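Local coordinates for type IV pilus biogenesis protein PilB (Streptococcus sanguinis, PDB 7B7P), which serves as a minor subunit of type IV pili with a direct role in adhesion, probably through its von Willebrand factor A-like module and metal-ion-dependent adhesion site, at residues G326-Y329 and S330-G333; G333-L336 and Y337-S341; S294-Y298 and A299-V303; L405-T408 and F409-K413; N188-R191 and M192-L195. One frame throughout, in Å; residues are numbered along the deposited sequence.

Contact 1 (G326-Y329 and S330-G333)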
loop_
_atom_site.group_PDB
_atom_site.type_symbol
_atom_site.label_atom_id
_atom_site.label_comp_id
_atom_site.label_asym_id
_atom_site.label_seq_id
_atom_site.Cartn_x
_atom_site.Cartn_y
_atom_site.Cartn_z
ATOM N N GLY A 326 18.913 -0.795 -21.779
ATOM C CA GLY A 326 20.102 -1.455 -22.272
ATOM C C GLY A 326 21.216 -1.368 -21.263
ATOM O O GLY A 326 21.244 -0.481 -20.405
ATOM N N TYR A 327 22.145 -2.306 -21.390
ATOM C CA TYR A 327 23.330 -2.382 -20.558
ATOM C C TYR A 327 24.571 -2.416 -21.443
ATOM O O TYR A 327 24.571 -3.048 -22.501
ATOM C CB TYR A 327 23.288 -3.638 -19.659
ATOM C CG TYR A 327 24.593 -3.850 -18.954
ATOM C CD1 TYR A 327 25.015 -2.958 -17.979
ATOM C CD2 TYR A 327 25.450 -4.895 -19.312
ATOM C CE1 TYR A 327 26.239 -3.117 -17.340
ATOM C CE2 TYR A 327 26.674 -5.061 -18.674
ATOM C CZ TYR A 327 27.050 -4.161 -17.683
ATOM O OH TYR A 327 28.250 -4.288 -17.046
ATOM N N GLU A 328 25.629 -1.745 -21.002
ATOM C CA GLU A 328 26.952 -1.881 -21.593
ATOM C C GLU A 328 27.958 -1.709 -20.477
ATOM O O GLU A 328 27.788 -0.827 -19.632
ATOM C CB GLU A 328 27.259 -0.825 -22.676
ATOM C CG GLU A 328 26.289 -0.732 -23.848
ATOM C CD GLU A 328 26.562 0.525 -24.682
ATOM O OE1 GLU A 328 27.753 0.804 -24.926
ATOM O OE2 GLU A 328 25.609 1.252 -25.048
ATOM N N TYR A 329 29.021 -2.517 -20.497
ATOM C CA TYR A 329 30.026 -2.411 -19.445
ATOM C C TYR A 329 30.661 -1.017 -19.409
ATOM O O TYR A 329 31.021 -0.518 -18.332
ATOM C CB TYR A 329 31.100 -3.499 -19.608
ATOM C CG TYR A 329 32.216 -3.315 -18.604
ATOM C CD1 TYR A 329 32.056 -3.714 -17.277
ATOM C CD2 TYR A 329 33.406 -2.671 -18.960
ATOM C CE1 TYR A 329 33.060 -3.506 -16.338
ATOM C CE2 TYR A 329 34.409 -2.461 -18.033
ATOM C CZ TYR A 329 34.230 -2.885 -16.721
ATOM O OH TYR A 329 35.224 -2.682 -15.787
ATOM N N SER A 330 30.795 -0.359 -20.563
ATOM C CA SER A 330 31.410 0.963 -20.555
ATOM C C SER A 330 30.545 2.006 -19.851
ATOM O O SER A 330 31.048 3.072 -19.485
ATOM C CB SER A 330 31.706 1.421 -21.983
ATOM O OG SER A 330 30.576 1.211 -22.800
ATOM N N ARG A 331 29.258 1.748 -19.653
ATOM C CA ARG A 331 28.426 2.748 -18.999
ATOM C C ARG A 331 28.242 2.495 -17.499
ATOM O O ARG A 331 27.474 3.215 -16.847
ATOM C CB ARG A 331 27.096 2.841 -19.728
ATOM C CG ARG A 331 27.300 3.405 -21.133
ATOM C CD ARG A 331 26.020 3.848 -21.795
ATOM N NE ARG A 331 25.172 2.714 -22.110
ATOM C CZ ARG A 331 24.140 2.315 -21.354
ATOM N NH1 ARG A 331 23.814 2.962 -20.231
ATOM N NH2 ARG A 331 23.399 1.291 -21.734
ATOM N N LEU A 332 28.995 1.552 -16.927
ATOM C CA LEU A 332 28.746 1.035 -15.590
ATOM C C LEU A 332 29.661 1.729 -14.596
ATOM O O LEU A 332 30.885 1.653 -14.711
ATOM C CB LEU A 332 28.963 -0.482 -15.534
ATOM C CG LEU A 332 28.734 -1.148 -14.168
ATOM C CD1 LEU A 332 27.252 -1.154 -13.810
ATOM C CD2 LEU A 332 29.289 -2.581 -14.109
ATOM N N GLY A 333 29.069 2.408 -13.621
ATOM C CA GLY A 333 29.800 2.789 -12.424
ATOM C C GLY A 333 29.601 1.701 -11.384
ATOM O O GLY A 333 28.510 1.156 -11.249
HETATM O O HOH W 1 22.889 0.050 -24.492
#
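R331 N donates to E328 O at 3.0 Å and L332 N to Y329 O at 3.2 Å, two i to i+3 bonds that define a short 3-10 turn just ahead of strand 332-335. The turn sets R331 beside the incoming residues, and a bend at chi3 (-69°) brings the edge of its guanidinium back to them. R331 NH2 bonds to G326 O at 3.1 Å; the oxygen lies in the guanidinium plane, whereas the nitrogen stands above the plane of the carbonyl. R331 NE reaches E328 OE2 at 3.3 Å, a weak but straight salt-bridge bond (171°). With the carboxylate and guanidinium planes 82° apart, NE alone makes the direct bond and the pair is not side-on; a water links them, donating to E328 OE2 (3.0 Å) and accepting from R331 NH2 (3.1 Å). Next along the chain, L332 CD2 touches Y327 OH at 3.6 Å, with CD1 close to the ring edge. R331 NH1 forms a salt bridge with D320 and a hydrogen bond to V292 O. This buried arginine's charge is thus shared between two carboxylates and two carbonyl oxygens, which probably offsets the cost of burying it and fixes the guanidinium's rotation.

Contact 2 (G333-L336 and Y337-S341)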
loop_
_atom_site.group_PDB
_atom_site.type_symbol
_atom_site.label_atom_id
_atom_site.label_comp_id
_atom_site.label_asym_id
_atom_site.label_seq_id
_atom_site.Cartn_x
_atom_site.Cartn_y
_atom_site.Cartn_z
ATOM N N GLY A 333 29.069 2.408 -13.621
ATOM C CA GLY A 333 29.800 2.789 -12.424
ATOM C C GLY A 333 29.601 1.701 -11.384
ATOM O O GLY A 333 28.510 1.156 -11.249
ATOM N N TYR A 334 30.676 1.355 -10.672
ATOM C CA TYR A 334 30.557 0.318 -9.653
ATOM C C TYR A 334 31.777 0.304 -8.749
ATOM O O TYR A 334 32.858 0.749 -9.129
ATOM C CB TYR A 334 30.380 -1.058 -10.263
ATOM C CG TYR A 334 31.597 -1.544 -10.989
ATOM C CD1 TYR A 334 31.877 -1.085 -12.275
ATOM C CD2 TYR A 334 32.456 -2.467 -10.413
ATOM C CE1 TYR A 334 32.995 -1.531 -12.978
ATOM C CE2 TYR A 334 33.578 -2.930 -11.104
ATOM C CZ TYR A 334 33.841 -2.447 -12.393
ATOM O OH TYR A 334 34.931 -2.873 -13.115
ATOM N N ASP A 335 31.583 -0.264 -7.558
ATOM C CA ASP A 335 32.635 -0.463 -6.566
ATOM C C ASP A 335 32.444 -1.858 -5.962
ATOM O O ASP A 335 31.509 -2.085 -5.180
ATOM C CB ASP A 335 32.571 0.626 -5.501
ATOM C CG ASP A 335 33.433 0.330 -4.303
ATOM O OD1 ASP A 335 34.356 -0.484 -4.437
ATOM O OD2 ASP A 335 33.217 0.953 -3.236
ATOM N N LEU A 336 33.325 -2.794 -6.324
ATOM C CA LEU A 336 33.192 -4.171 -5.841
ATOM C C LEU A 336 33.316 -4.286 -4.326
ATOM O O LEU A 336 32.807 -5.238 -3.750
ATOM C CB LEU A 336 34.238 -5.082 -6.496
ATOM C CG LEU A 336 34.164 -5.211 -8.021
ATOM C CD1 LEU A 336 35.488 -5.726 -8.601
ATOM C CD2 LEU A 336 33.037 -6.120 -8.396
ATOM N N TYR A 337 33.971 -3.350 -3.666
ATOM C CA TYR A 337 34.167 -3.439 -2.226
ATOM C C TYR A 337 33.153 -2.650 -1.411
ATOM O O TYR A 337 33.198 -2.724 -0.179
ATOM C CB TYR A 337 35.579 -2.977 -1.880
ATOM C CG TYR A 337 36.603 -3.870 -2.537
ATOM C CD1 TYR A 337 36.765 -5.183 -2.120
ATOM C CD2 TYR A 337 37.355 -3.422 -3.613
ATOM C CE1 TYR A 337 37.686 -6.015 -2.724
ATOM C CE2 TYR A 337 38.279 -4.239 -4.224
ATOM C CZ TYR A 337 38.442 -5.540 -3.777
ATOM O OH TYR A 337 39.355 -6.361 -4.384
ATOM N N SER A 338 32.249 -1.898 -2.061
ATOM C CA SER A 338 31.197 -1.118 -1.388
ATOM C C SER A 338 31.738 -0.266 -0.246
ATOM O O SER A 338 31.148 -0.203 0.831
ATOM C CB SER A 338 30.063 -2.019 -0.885
ATOM O OG SER A 338 29.663 -2.960 -1.879
ATOM N N ARG A 339 32.854 0.420 -0.499
ATOM C CA ARG A 339 33.510 1.284 0.483
ATOM C C ARG A 339 33.667 2.743 0.044
ATOM O O ARG A 339 33.837 3.616 0.902
ATOM C CB ARG A 339 34.907 0.732 0.808
ATOM C CG ARG A 339 35.810 0.712 -0.418
ATOM C CD ARG A 339 37.172 0.132 -0.127
ATOM N NE ARG A 339 37.887 -0.149 -1.372
ATOM C CZ ARG A 339 39.157 -0.544 -1.435
ATOM N NH1 ARG A 339 39.866 -0.719 -0.320
ATOM N NH2 ARG A 339 39.711 -0.775 -2.614
ATOM N N ASP A 340 33.629 3.031 -1.247
ATOM C CA ASP A 340 33.823 4.392 -1.744
ATOM C C ASP A 340 32.537 5.210 -1.579
ATOM O O ASP A 340 31.530 4.932 -2.241
ATOM C CB ASP A 340 34.252 4.320 -3.203
ATOM C CG ASP A 340 34.421 5.678 -3.824
ATOM O OD1 ASP A 340 35.345 6.408 -3.403
ATOM O OD2 ASP A 340 33.641 6.001 -4.746
ATOM N N SER A 341 32.586 6.235 -0.713
ATOM C CA SER A 341 31.410 7.056 -0.414
ATOM C C SER A 341 30.752 7.634 -1.663
ATOM O O SER A 341 29.518 7.675 -1.748
ATOM C CB SER A 341 31.784 8.199 0.538
ATOM O OG SER A 341 31.557 7.826 1.896
#
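A chi1 of 168° lays the carboxylate of D335 beside its own carbonyl carbon, so that it leans forward to the backbone N-H groups of Y337, R339 and D340. S338, with both backbone torsions positive in the left-handed region, then redirects the chain so that the next two N-H groups face the same aspartate. The two carboxylate oxygens divide the work. D335 OD1 accepts from Y337 N at 3.0 Å, the donor lying 59° out of the carboxylate plane. D335 OD2 takes two bonds: R339 N comes in at 2.8 Å on the syn side, and D340 N at 2.9 Å nearly along the C-O axis, with an almost linear N-H...O angle of 176°. These two donors arrive from opposite faces of the plane, so OD2 is gripped between them and the group has little freedom to rotate. The backbone contributes a fourth bond, S338 N to D335 O at 3.2 Å, which closes a type I turn from D335 to S338. Beyond it, R339 CG passes 3.8 Å from D335 OD2 while the far end of that arginine bonds to A309 O, and D340 OD2 bonds to T343 OG1. One aspartate therefore combines an Asx turn, a beta turn and two further backbone bonds, linking the end of strand 332-335 to D340, the N-cap of helix 341-358, with the S338 side chain about 7 Å from the bound magnesium ion of the adhesion site.

Contact 3 (S294-Y298 and A299-V303)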
loop_
_atom_site.group_PDB
_atom_site.type_symbol
_atom_site.label_atom_id
_atom_site.label_comp_id
_atom_site.label_asym_id
_atom_site.label_seq_id
_atom_site.Cartn_x
_atom_site.Cartn_y
_atom_site.Cartn_z
ATOM N N SER A 294 25.137 7.559 -22.403
ATOM C CA SER A 294 26.316 7.626 -23.282
ATOM C C SER A 294 26.933 9.030 -23.307
ATOM O O SER A 294 28.149 9.174 -23.486
ATOM C CB SER A 294 25.966 7.188 -24.706
ATOM O OG SER A 294 24.830 7.887 -25.205
ATOM N N ARG A 295 26.120 10.072 -23.098
ATOM C CA ARG A 295 26.628 11.442 -23.011
ATOM C C ARG A 295 27.778 11.588 -22.021
ATOM O O ARG A 295 28.553 12.553 -22.116
ATOM C CB ARG A 295 25.517 12.417 -22.578
ATOM C CG ARG A 295 24.519 12.887 -23.649
ATOM C CD ARG A 295 23.299 13.488 -22.944
ATOM N NE ARG A 295 22.091 13.536 -23.759
ATOM C CZ ARG A 295 21.835 14.469 -24.676
ATOM N NH1 ARG A 295 22.702 15.455 -24.922
ATOM N NH2 ARG A 295 20.697 14.417 -25.361
ATOM N N ALA A 296 27.880 10.691 -21.040
ATOM C CA ALA A 296 28.889 10.828 -19.996
ATOM C C ALA A 296 30.232 10.238 -20.398
ATOM O O ALA A 296 31.209 10.434 -19.663
ATOM C CB ALA A 296 28.409 10.174 -18.692
ATOM N N LEU A 297 30.297 9.560 -21.555
ATOM C CA LEU A 297 31.523 8.964 -22.097
ATOM C C LEU A 297 32.325 10.009 -22.881
ATOM O O LEU A 297 32.342 10.041 -24.111
ATOM C CB LEU A 297 31.187 7.772 -22.985
ATOM C CG LEU A 297 30.378 6.644 -22.352
ATOM C CD1 LEU A 297 30.427 5.386 -23.208
ATOM C CD2 LEU A 297 30.899 6.384 -20.952
ATOM N N TYR A 298 33.008 10.877 -22.145
ATOM C CA TYR A 298 33.869 11.891 -22.726
ATOM C C TYR A 298 35.154 11.959 -21.918
ATOM O O TYR A 298 35.197 11.546 -20.756
ATOM C CB TYR A 298 33.184 13.284 -22.768
ATOM C CG TYR A 298 32.815 13.896 -21.416
ATOM C CD1 TYR A 298 33.736 14.655 -20.689
ATOM C CD2 TYR A 298 31.539 13.729 -20.875
ATOM C CE1 TYR A 298 33.408 15.212 -19.452
ATOM C CE2 TYR A 298 31.186 14.301 -19.639
ATOM C CZ TYR A 298 32.125 15.031 -18.925
ATOM O OH TYR A 298 31.782 15.589 -17.692
ATOM N N ALA A 299 36.211 12.458 -22.571
ATOM C CA ALA A 299 37.389 13.033 -21.922
ATOM C C ALA A 299 37.904 12.261 -20.722
ATOM O O ALA A 299 38.152 11.055 -20.800
ATOM C CB ALA A 299 37.100 14.460 -21.463
ATOM N N GLY A 300 38.093 12.962 -19.607
ATOM C CA GLY A 300 38.504 12.303 -18.383
ATOM C C GLY A 300 37.354 12.186 -17.407
ATOM O O GLY A 300 37.491 12.498 -16.220
ATOM N N ASN A 301 36.192 11.778 -17.908
ATOM C CA ASN A 301 35.049 11.621 -17.021
ATOM C C ASN A 301 35.069 10.266 -16.328
ATOM O O ASN A 301 34.789 10.182 -15.127
ATOM C CB ASN A 301 33.753 11.791 -17.798
ATOM C CG ASN A 301 32.570 12.060 -16.895
ATOM O OD1 ASN A 301 32.719 12.570 -15.776
ATOM N ND2 ASN A 301 31.386 11.708 -17.373
ATOM N N ARG A 302 35.400 9.211 -17.070
ATOM C CA ARG A 302 35.455 7.852 -16.550
ATOM C C ARG A 302 36.858 7.578 -16.028
ATOM O O ARG A 302 37.828 7.622 -16.790
ATOM C CB ARG A 302 35.077 6.850 -17.643
ATOM C CG ARG A 302 35.139 5.383 -17.271
ATOM C CD ARG A 302 34.782 4.585 -18.500
ATOM N NE ARG A 302 34.601 3.157 -18.241
ATOM C CZ ARG A 302 35.600 2.282 -18.152
ATOM N NH1 ARG A 302 36.860 2.678 -18.305
ATOM N NH2 ARG A 302 35.346 1.008 -17.931
ATOM N N VAL A 303 36.971 7.324 -14.732
ATOM C CA VAL A 303 38.234 6.922 -14.129
ATOM C C VAL A 303 38.138 5.452 -13.752
ATOM O O VAL A 303 37.235 5.035 -13.008
ATOM C CB VAL A 303 38.607 7.810 -12.936
ATOM C CG1 VAL A 303 37.437 7.997 -12.039
ATOM C CG2 VAL A 303 39.768 7.201 -12.184
#
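A beta turn leads into the outer strand 302-305 of the four-stranded antiparallel sheet, closed by N301 N donating to Y298 O at 3.0 Å, with A299 at a positive phi inside it. N301 also reaches back two residues further. Its ND2 donates to A296 O at 2.6 Å, a short and almost straight bond (172°) that lies in the carbonyl plane on a lone pair and also in the plane of the amide. The carbonyl that receives it belongs to an inverse gamma turn centred on L297, whose Y298 N to A296 O bond is weak; the loop from the 3-10 segment 294-296 to the strand is thus two tight turns tied together by one asparagine side chain. That amide is held flat over the Y298 ring, the two planes only 13° apart. N301 CB sits over the ring centre, 3.8 Å from the centroid and 12° off the normal, in a CH-pi contact, and ND2 lies 3.4 Å from Y298 CE2. The tyrosine's chi1 places its CG between backbone N and carbonyl carbon, which brings the ring across the turn. At the ring edge A299 CB meets Y298 CD1 at 3.5 Å. The other end of the amide, N301 OD1, accepts from N316 N.

Contact 4 (L405-T408 and F409-K413)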
loop_
_atom_site.group_PDB
_atom_site.type_symbol
_atom_site.label_atom_id
_atom_site.label_comp_id
_atom_site.label_asym_id
_atom_site.label_seq_id
_atom_site.Cartn_x
_atom_site.Cartn_y
_atom_site.Cartn_z
ATOM N N LEU A 405 10.726 -11.691 6.900
ATOM C CA LEU A 405 10.392 -11.533 5.490
ATOM C C LEU A 405 8.942 -11.928 5.222
ATOM O O LEU A 405 8.183 -11.166 4.604
ATOM C CB LEU A 405 11.356 -12.337 4.622
ATOM C CG LEU A 405 11.075 -12.108 3.135
ATOM C CD1 LEU A 405 11.094 -10.598 2.756
ATOM C CD2 LEU A 405 12.018 -12.926 2.268
ATOM N N GLN A 406 8.518 -13.095 5.723
ATOM C CA GLN A 406 7.134 -13.513 5.504
ATOM C C GLN A 406 6.138 -12.542 6.147
ATOM O O GLN A 406 5.077 -12.255 5.576
ATOM C CB GLN A 406 6.939 -14.930 6.026
ATOM C CG GLN A 406 5.585 -15.524 5.723
ATOM C CD GLN A 406 5.421 -16.891 6.358
ATOM O OE1 GLN A 406 6.125 -17.844 6.007
ATOM N NE2 GLN A 406 4.502 -16.990 7.314
ATOM N N LYS A 407 6.476 -11.990 7.311
ATOM C CA LYS A 407 5.601 -10.985 7.903
ATOM C C LYS A 407 5.553 -9.711 7.054
ATOM O O LYS A 407 4.471 -9.145 6.841
ATOM C CB LYS A 407 6.038 -10.669 9.334
ATOM C CG LYS A 407 5.102 -9.672 10.026
ATOM C CD LYS A 407 5.772 -8.964 11.193
ATOM C CE LYS A 407 4.740 -8.367 12.161
ATOM N NZ LYS A 407 5.315 -7.999 13.506
ATOM N N THR A 408 6.715 -9.236 6.575
ATOM C CA THR A 408 6.743 -8.049 5.717
ATOM C C THR A 408 5.919 -8.261 4.452
ATOM O O THR A 408 5.154 -7.375 4.040
ATOM C CB THR A 408 8.186 -7.690 5.345
ATOM O OG1 THR A 408 8.947 -7.440 6.532
ATOM C CG2 THR A 408 8.208 -6.448 4.459
ATOM N N PHE A 409 6.050 -9.432 3.823
ATOM C CA PHE A 409 5.224 -9.727 2.657
ATOM C C PHE A 409 3.736 -9.684 3.012
ATOM O O PHE A 409 2.941 -9.027 2.326
ATOM C CB PHE A 409 5.636 -11.072 2.061
ATOM C CG PHE A 409 6.806 -10.976 1.108
ATOM C CD1 PHE A 409 7.036 -9.800 0.386
ATOM C CD2 PHE A 409 7.665 -12.049 0.916
ATOM C CE1 PHE A 409 8.109 -9.705 -0.502
ATOM C CE2 PHE A 409 8.723 -11.964 0.039
ATOM C CZ PHE A 409 8.952 -10.782 -0.675
ATOM N N SER A 410 3.349 -10.328 4.122
ATOM C CA SER A 410 1.939 -10.352 4.515
ATOM C C SER A 410 1.420 -8.946 4.789
ATOM O O SER A 410 0.323 -8.573 4.359
ATOM C CB SER A 410 1.753 -11.242 5.747
ATOM O OG SER A 410 0.703 -10.752 6.581
ATOM N N ASP A 411 2.203 -8.143 5.504
ATOM C CA ASP A 411 1.814 -6.763 5.764
ATOM C C ASP A 411 1.629 -5.979 4.466
ATOM O O ASP A 411 0.724 -5.142 4.368
ATOM C CB ASP A 411 2.856 -6.087 6.664
ATOM C CG ASP A 411 2.855 -6.646 8.097
ATOM O OD1 ASP A 411 1.787 -7.115 8.565
ATOM O OD2 ASP A 411 3.917 -6.615 8.763
ATOM N N ILE A 412 2.473 -6.234 3.458
ATOM C CA ILE A 412 2.338 -5.501 2.202
ATOM C C ILE A 412 1.043 -5.898 1.502
ATOM O O ILE A 412 0.306 -5.038 1.002
ATOM C CB ILE A 412 3.576 -5.721 1.304
ATOM C CG1 ILE A 412 4.801 -5.030 1.905
ATOM C CG2 ILE A 412 3.334 -5.192 -0.105
ATOM C CD1 ILE A 412 6.107 -5.422 1.250
ATOM N N LYS A 413 0.727 -7.197 1.491
ATOM C CA LYS A 413 -0.577 -7.650 1.008
ATOM C C LYS A 413 -1.711 -6.953 1.752
ATOM O O LYS A 413 -2.614 -6.375 1.136
ATOM C CB LYS A 413 -0.694 -9.166 1.153
ATOM C CG LYS A 413 -2.013 -9.770 0.649
ATOM C CD LYS A 413 -3.031 -10.007 1.778
ATOM C CE LYS A 413 -4.324 -10.610 1.253
ATOM N NZ LYS A 413 -5.469 -10.303 2.152
#
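L405 and F409 form an i to i+4 contact along one side of helix 402-424, the side that covers parallel strands of the central sheet in the von Willebrand factor A-like alpha/beta fold. Regular alpha-helical bonding supports the spacing: F409 N donates to L405 O at 2.9 Å and D411 N to K407 O at 2.8 Å, S410 and I412 following suit. Their side chains, L405 and F409, run side by side in the same direction, L405 CG lying anti to the backbone N (chi1 -176°), which leads the branch toward the ring one turn on. L405 CD1 stands over one face of the F409 ring, 4.1 Å from the centroid and 20° off the normal, a CH-pi contact displaced toward the rim near CE2. Beneath this pair come L282 and V280 of strand 276-283 and I368 and F370 of strand 364-370, so the two residues lie between helix and sheet. T408 CG2 meets I412 CD1 at 4.0 Å, while T408 OG1 bonds back to A404 O. Toward solvent, K407 stretches out past D411, leaving NZ 5.1 Å from D411 OD2; the carboxylate instead lies against the aliphatic part of the lysine, D411 OD2 being 3.5 Å from K407 CG.

Contact 5 (N188-R191 and M192-L195)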
loop_
_atom_site.group_PDB
_atom_site.type_symbol
_atom_site.label_atom_id
_atom_site.label_comp_id
_atom_site.label_asym_id
_atom_site.label_seq_id
_atom_site.Cartn_x
_atom_site.Cartn_y
_atom_site.Cartn_z
ATOM N N ASN A 188 22.471 -23.690 6.404
ATOM C CA ASN A 188 21.281 -22.904 6.144
ATOM C C ASN A 188 21.000 -22.799 4.649
ATOM O O ASN A 188 21.837 -23.114 3.797
ATOM C CB ASN A 188 21.424 -21.513 6.759
ATOM C CG ASN A 188 21.746 -21.568 8.243
ATOM O OD1 ASN A 188 22.761 -21.033 8.682
ATOM N ND2 ASN A 188 20.884 -22.228 9.020
ATOM N N GLU A 189 19.775 -22.376 4.349
ATOM C CA GLU A 189 19.410 -21.973 3.002
ATOM C C GLU A 189 20.070 -20.639 2.649
ATOM O O GLU A 189 20.406 -19.838 3.524
ATOM C CB GLU A 189 17.892 -21.848 2.894
ATOM C CG GLU A 189 17.116 -23.048 3.398
ATOM C CD GLU A 189 15.631 -22.743 3.600
ATOM O OE1 GLU A 189 15.263 -22.200 4.676
ATOM O OE2 GLU A 189 14.824 -23.044 2.685
ATOM N N SER A 190 20.274 -20.416 1.354
ATOM C CA SER A 190 20.728 -19.115 0.873
ATOM C C SER A 190 19.604 -18.088 0.963
ATOM O O SER A 190 18.413 -18.423 1.035
ATOM C CB SER A 190 21.200 -19.203 -0.580
ATOM O OG SER A 190 20.066 -19.199 -1.442
ATOM N N ARG A 191 20.000 -16.813 0.946
ATOM C CA ARG A 191 19.019 -15.736 0.882
ATOM C C ARG A 191 18.095 -15.927 -0.306
ATOM O O ARG A 191 16.872 -15.780 -0.184
ATOM C CB ARG A 191 19.728 -14.383 0.801
ATOM C CG ARG A 191 20.585 -14.083 2.017
ATOM C CD ARG A 191 21.491 -12.875 1.783
ATOM N NE ARG A 191 22.475 -12.748 2.851
ATOM C CZ ARG A 191 23.286 -11.707 3.006
ATOM N NH1 ARG A 191 23.240 -10.678 2.157
ATOM N NH2 ARG A 191 24.150 -11.699 4.005
ATOM N N MET A 192 18.655 -16.286 -1.462
ATOM C CA MET A 192 17.806 -16.541 -2.620
ATOM C C MET A 192 16.853 -17.714 -2.380
ATOM O O MET A 192 15.677 -17.642 -2.759
ATOM C CB MET A 192 18.651 -16.790 -3.869
ATOM C CG MET A 192 17.801 -16.676 -5.124
ATOM S SD MET A 192 16.998 -15.034 -5.230
ATOM C CE MET A 192 18.437 -14.100 -5.784
ATOM N N ASP A 193 17.335 -18.801 -1.755
ATOM C CA ASP A 193 16.440 -19.914 -1.431
ATOM C C ASP A 193 15.256 -19.415 -0.620
ATOM O O ASP A 193 14.099 -19.691 -0.949
ATOM C CB ASP A 193 17.181 -21.017 -0.660
ATOM C CG ASP A 193 18.219 -21.730 -1.509
ATOM O OD1 ASP A 193 17.996 -21.851 -2.733
ATOM O OD2 ASP A 193 19.253 -22.174 -0.949
ATOM N N ILE A 194 15.531 -18.621 0.418
ATOM C CA ILE A 194 14.442 -18.154 1.266
ATOM C C ILE A 194 13.536 -17.200 0.494
ATOM O O ILE A 194 12.303 -17.243 0.629
ATOM C CB ILE A 194 15.011 -17.519 2.550
ATOM C CG1 ILE A 194 15.875 -18.533 3.295
ATOM C CG2 ILE A 194 13.891 -17.009 3.448
ATOM C CD1 ILE A 194 16.523 -17.989 4.521
ATOM N N LEU A 195 14.129 -16.352 -0.357
ATOM C CA LEU A 195 13.338 -15.402 -1.127
ATOM C C LEU A 195 12.401 -16.112 -2.096
ATOM O O LEU A 195 11.232 -15.734 -2.233
ATOM C CB LEU A 195 14.256 -14.436 -1.877
ATOM C CG LEU A 195 13.496 -13.391 -2.705
ATOM C CD1 LEU A 195 12.387 -12.689 -1.886
ATOM C CD2 LEU A 195 14.482 -12.376 -3.299
#
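The D193 carboxylate turns one face to S190: the serine OG sits almost directly over it, 3.1 Å from D193 CG. From the same face, but toward the rim, S190 N donates to D193 OD2 at 3.1 Å, on the anti side and 32° out of the carboxylate plane. The return bond runs from D193 N to S190 OG, 2.8 Å long with an N-H...O angle of 165°. It depends on the serine torsion, chi1 79°, which holds OG between the backbone N and the carbonyl carbon and so turns it toward the first turn of the helix. Two backbone bonds carry the helix on, I194 N to S190 O at 3.0 Å and L195 N to R191 O at 2.8 Å. E189 packs its CB against D193 CB at 3.7 Å and against I194 CG1, its side chain crossing that of I194 at about a right angle before E189 OE2 pairs with K197. The guanidinium of R191, on an extended chain, leaves this cluster altogether: NH1 forms salt bridges with D284 and E376, and NE bonds to D177 O. Reciprocal S190 and D193 bonds of this kind are a capping box, here starting helix 191-209 next to the metal-ion-dependent adhesion site, to which D284 belongs.

From the N terminus, contact 5 comes first, starting helix 191-209; contact 3 then shapes the loop into strand 302-305, contact 1 turns the chain into strand 332-335, contact 2 takes it out toward helix 341-358, and contact 4 lies on helix 402-424. All are local and follow in series, so none nests or crosses; contacts 1 and 2 merely share G333. Contacts 1, 2 and 3 gather on the four-stranded antiparallel sheet: Y329 OH and Y334 OH probably hydrogen-bond at 2.7 Å, and Y329 packs on R302. Contacts 4 and 5 join two helices, L195 CD1 meeting F409 CZ at 4.1 Å. Contacts 2 and 5, nearest atoms about 11 Å apart, both lie near the magnesium ion.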